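Local structure of type I site-specific restriction-modification system, R (Restriction) subunit (Vibrio vulnificus, 3H1T) at residues L80-I88 with T166-V174. The protein is a fragment of a putative HsdR subunit of a type I restriction enzyme, which probably binds ATP and DNA and drives DNA translocation and cleavage. Residues are numbered along the deposited sequence; the frame is centred on the assembly and turned at random.
Sequences LKYTRDFPI and TLLSPYHHV
Tyr82 meets Leu168 at the edge of its ring, where CE2 lies 3.7 Å from Leu168 CD1. It opens a classic beta bulge in which Tyr82 and Thr83 lie opposite Phe86, at the hairpin end where a type I turn runs from Thr83 to Phe86. Within that turn Asp85 supplies the polar link to the chain beyond helix 164-167. Its CG stands beside the backbone N (chi1 -66°), which sets the carboxylate beside Pro170 and Tyr171. Asp85 OD1 accepts a bond from His173 NE2 (2.6 Å) on its syn side and in the plane of the imidazole, although His173 is poorly ordered. The backbone N of Tyr171 approaches Asp85 OD2 from well above the carboxylate plane, at 3.0 Å. Across the contact each oxygen thus takes one N-H, while Asp85 CB lies over a face of the Tyr171 ring in a CH-pi contact, 4.1 Å from the centroid. Phe86 continues the apolar side: Leu168 CD2 sits over one face of its ring, 4.0 Å from the centroid, and Leu167 CG approaches CE2 at 4.0 Å. The two Leu168 methyls thereby divide between the rings. The hairpin joins antiparallel strands 75-81 and 86-93 of the six-stranded mixed sheet, consistent with the N-terminal endonuclease domain of HsdR subunits. Phe150 of helix 146-157 stacks on Tyr82, whereas Asn188 of helix 181-195, in the helicase-like part, touches Phe86 and hydrogen-bonds Tyr171 OH.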
loop_
_atom_site.group_PDB
_atom_site.type_symbol
_atom_site.label_atom_id
_atom_site.label_comp_id
_atom_site.label_asym_id
_atom_site.label_seq_id
_atom_site.Cartn_x
_atom_site.Cartn_y
_atom_site.Cartn_z
ATOM N N LEU A 80 -21.888 10.606 3.276
ATOM C CA LEU A 80 -23.204 10.103 2.921
ATOM C C LEU A 80 -23.020 8.771 2.233
ATOM O O LEU A 80 -22.432 8.706 1.167
ATOM C CB LEU A 80 -23.909 11.096 2.005
ATOM C CG LEU A 80 -23.991 12.513 2.577
ATOM C CD1 LEU A 80 -24.748 13.382 1.605
ATOM C CD2 LEU A 80 -24.688 12.528 3.920
ATOM N N LYS A 81 -23.509 7.704 2.853
ATOM C CA LYS A 81 -23.365 6.378 2.275
ATOM C C LYS A 81 -24.655 5.932 1.619
ATOM O O LYS A 81 -25.721 5.976 2.233
ATOM C CB LYS A 81 -22.927 5.365 3.353
ATOM C CG LYS A 81 -21.627 5.753 4.055
ATOM C CD LYS A 81 -20.885 4.569 4.660
ATOM C CE LYS A 81 -21.539 4.029 5.908
ATOM N NZ LYS A 81 -20.535 3.283 6.716
ATOM N N TYR A 82 -24.564 5.541 0.352
ATOM C CA TYR A 82 -25.743 5.068 -0.354
ATOM C C TYR A 82 -26.142 3.750 0.296
ATOM O O TYR A 82 -27.316 3.470 0.541
ATOM C CB TYR A 82 -25.441 4.821 -1.821
ATOM C CG TYR A 82 -26.634 4.242 -2.517
ATOM C CD1 TYR A 82 -27.821 4.967 -2.604
ATOM C CD2 TYR A 82 -26.593 2.965 -3.067
ATOM C CE1 TYR A 82 -28.941 4.436 -3.228
ATOM C CE2 TYR A 82 -27.706 2.422 -3.691
ATOM C CZ TYR A 82 -28.877 3.162 -3.771
ATOM O OH TYR A 82 -29.978 2.629 -4.399
ATOM N N THR A 83 -25.117 2.958 0.569
ATOM C CA THR A 83 -25.243 1.663 1.197
ATOM C C THR A 83 -24.185 1.629 2.299
ATOM O O THR A 83 -23.364 2.547 2.405
ATOM C CB THR A 83 -25.039 0.560 0.142
ATOM O OG1 THR A 83 -26.322 0.082 -0.273
ATOM C CG2 THR A 83 -24.233 -0.576 0.665
ATOM N N ARG A 84 -24.237 0.607 3.145
ATOM C CA ARG A 84 -23.298 0.480 4.244
ATOM C C ARG A 84 -21.892 0.409 3.690
ATOM O O ARG A 84 -21.003 1.115 4.158
ATOM C CB ARG A 84 -23.592 -0.772 5.084
ATOM C CG ARG A 84 -22.812 -0.811 6.401
ATOM C CD ARG A 84 -22.024 -2.097 6.572
ATOM N NE ARG A 84 -22.831 -3.217 7.056
ATOM C CZ ARG A 84 -22.472 -4.487 6.898
ATOM N NH1 ARG A 84 -21.343 -4.763 6.267
ATOM N NH2 ARG A 84 -23.218 -5.476 7.374
ATOM N N ASP A 85 -21.705 -0.431 2.676
ATOM C CA ASP A 85 -20.411 -0.621 2.041
ATOM C C ASP A 85 -20.263 0.202 0.777
ATOM O O ASP A 85 -19.441 -0.124 -0.081
ATOM C CB ASP A 85 -20.203 -2.100 1.702
ATOM C CG ASP A 85 -20.104 -2.973 2.933
ATOM O OD1 ASP A 85 -19.452 -2.537 3.902
ATOM O OD2 ASP A 85 -20.661 -4.093 2.935
ATOM N N PHE A 86 -21.053 1.267 0.660
ATOM C CA PHE A 86 -20.971 2.097 -0.538
ATOM C C PHE A 86 -21.139 3.604 -0.315
ATOM O O PHE A 86 -22.227 4.157 -0.494
ATOM C CB PHE A 86 -21.974 1.586 -1.582
ATOM C CG PHE A 86 -21.705 2.075 -2.983
ATOM C CD1 PHE A 86 -22.206 3.299 -3.423
ATOM C CD2 PHE A 86 -20.967 1.300 -3.874
ATOM C CE1 PHE A 86 -21.974 3.731 -4.724
ATOM C CE2 PHE A 86 -20.736 1.728 -5.176
ATOM C CZ PHE A 86 -21.241 2.940 -5.598
ATOM N N PRO A 87 -20.057 4.289 0.085
ATOM C CA PRO A 87 -20.081 5.735 0.311
ATOM C C PRO A 87 -20.337 6.445 -1.027
ATOM O O PRO A 87 -19.967 5.928 -2.082
ATOM C CB PRO A 87 -18.686 6.013 0.879
ATOM C CG PRO A 87 -17.848 4.943 0.279
ATOM C CD PRO A 87 -18.734 3.726 0.395
ATOM N N ILE A 88 -20.967 7.609 -1.012
ATOM C CA ILE A 88 -21.225 8.274 -2.266
ATOM C C ILE A 88 -21.046 9.794 -2.289
ATOM O O ILE A 88 -20.825 10.359 -3.349
ATOM C CB ILE A 88 -22.650 7.896 -2.788
ATOM C CG1 ILE A 88 -22.808 8.350 -4.253
ATOM C CG2 ILE A 88 -23.709 8.504 -1.877
ATOM C CD1 ILE A 88 -23.936 7.657 -5.005
ATOM N N THR A 166 -24.220 -6.317 -8.325
ATOM C CA THR A 166 -22.839 -6.709 -8.171
ATOM C C THR A 166 -22.133 -5.475 -7.640
ATOM O O THR A 166 -21.348 -5.558 -6.694
ATOM C CB THR A 166 -22.217 -7.142 -9.493
ATOM O OG1 THR A 166 -23.048 -8.139 -10.098
ATOM C CG2 THR A 166 -20.838 -7.751 -9.243
ATOM N N LEU A 167 -22.452 -4.323 -8.218
ATOM C CA LEU A 167 -21.848 -3.071 -7.797
ATOM C C LEU A 167 -22.055 -2.837 -6.313
ATOM O O LEU A 167 -21.179 -2.286 -5.648
ATOM C CB LEU A 167 -22.446 -1.896 -8.568
ATOM C CG LEU A 167 -21.687 -0.577 -8.360
ATOM C CD1 LEU A 167 -20.494 -0.575 -9.290
ATOM C CD2 LEU A 167 -22.566 0.628 -8.664
ATOM N N LEU A 168 -23.206 -3.265 -5.792
ATOM C CA LEU A 168 -23.519 -3.071 -4.379
ATOM C C LEU A 168 -23.312 -4.314 -3.525
ATOM O O LEU A 168 -23.590 -4.291 -2.326
ATOM C CB LEU A 168 -24.958 -2.590 -4.203
ATOM C CG LEU A 168 -25.402 -1.302 -4.908
ATOM C CD1 LEU A 168 -26.864 -1.021 -4.575
ATOM C CD2 LEU A 168 -24.514 -0.132 -4.488
ATOM N N SER A 169 -22.832 -5.396 -4.130
ATOM C CA SER A 169 -22.587 -6.639 -3.396
ATOM C C SER A 169 -21.756 -6.315 -2.152
ATOM O O SER A 169 -20.690 -5.730 -2.259
ATOM C CB SER A 169 -21.851 -7.623 -4.318
ATOM O OG SER A 169 -21.525 -8.835 -3.661
ATOM N N PRO A 170 -22.243 -6.698 -0.957
ATOM C CA PRO A 170 -21.592 -6.465 0.341
ATOM C C PRO A 170 -20.175 -6.995 0.504
ATOM O O PRO A 170 -19.810 -8.013 -0.088
ATOM C CB PRO A 170 -22.570 -7.113 1.340
ATOM C CG PRO A 170 -23.911 -6.984 0.646
ATOM C CD PRO A 170 -23.526 -7.402 -0.764
ATOM N N TYR A 171 -19.367 -6.277 1.280
ATOM C CA TYR A 171 -18.018 -6.717 1.572
ATOM C C TYR A 171 -18.232 -7.867 2.530
ATOM O O TYR A 171 -19.358 -8.162 2.949
ATOM C CB TYR A 171 -17.188 -5.652 2.329
ATOM C CG TYR A 171 -16.783 -4.428 1.564
ATOM C CD1 TYR A 171 -16.571 -4.470 0.188
ATOM C CD2 TYR A 171 -16.574 -3.232 2.226
ATOM C CE1 TYR A 171 -16.157 -3.333 -0.517
ATOM C CE2 TYR A 171 -16.161 -2.091 1.539
ATOM C CZ TYR A 171 -15.958 -2.147 0.169
ATOM O OH TYR A 171 -15.582 -1.010 -0.500
ATOM N N HIS A 172 -17.135 -8.506 2.895
ATOM C CA HIS A 172 -17.191 -9.572 3.858
ATOM C C HIS A 172 -16.653 -8.865 5.103
ATOM O O HIS A 172 -15.501 -8.421 5.113
ATOM C CB HIS A 172 -16.297 -10.718 3.420
ATOM C CG HIS A 172 -16.267 -11.846 4.395
ATOM N ND1 HIS A 172 -15.412 -11.874 5.474
ATOM C CD2 HIS A 172 -17.034 -12.958 4.493
ATOM C CE1 HIS A 172 -15.654 -12.952 6.197
ATOM N NE2 HIS A 172 -16.634 -13.626 5.623
ATOM N N HIS A 173 -17.471 -8.739 6.151
ATOM C CA HIS A 173 -17.040 -8.005 7.342
ATOM C C HIS A 173 -16.702 -8.684 8.658
ATOM O O HIS A 173 -16.991 -9.855 8.884
ATOM C CB HIS A 173 -18.032 -6.883 7.648
ATOM C CG HIS A 173 -17.823 -5.652 6.828
ATOM N ND1 HIS A 173 -16.647 -4.934 6.850
ATOM C CD2 HIS A 173 -18.652 -4.996 5.984
ATOM C CE1 HIS A 173 -16.764 -3.885 6.056
ATOM N NE2 HIS A 173 -17.970 -3.900 5.519
ATOM N N VAL A 174 -16.087 -7.869 9.520
ATOM C CA VAL A 174 -15.666 -8.237 10.871
ATOM C C VAL A 174 -14.769 -9.457 10.930
ATOM O O VAL A 174 -13.624 -9.402 10.469
ATOM C CB VAL A 174 -16.879 -8.496 11.771
ATOM C CG1 VAL A 174 -16.409 -8.709 13.202
ATOM C CG2 VAL A 174 -17.836 -7.312 11.691
#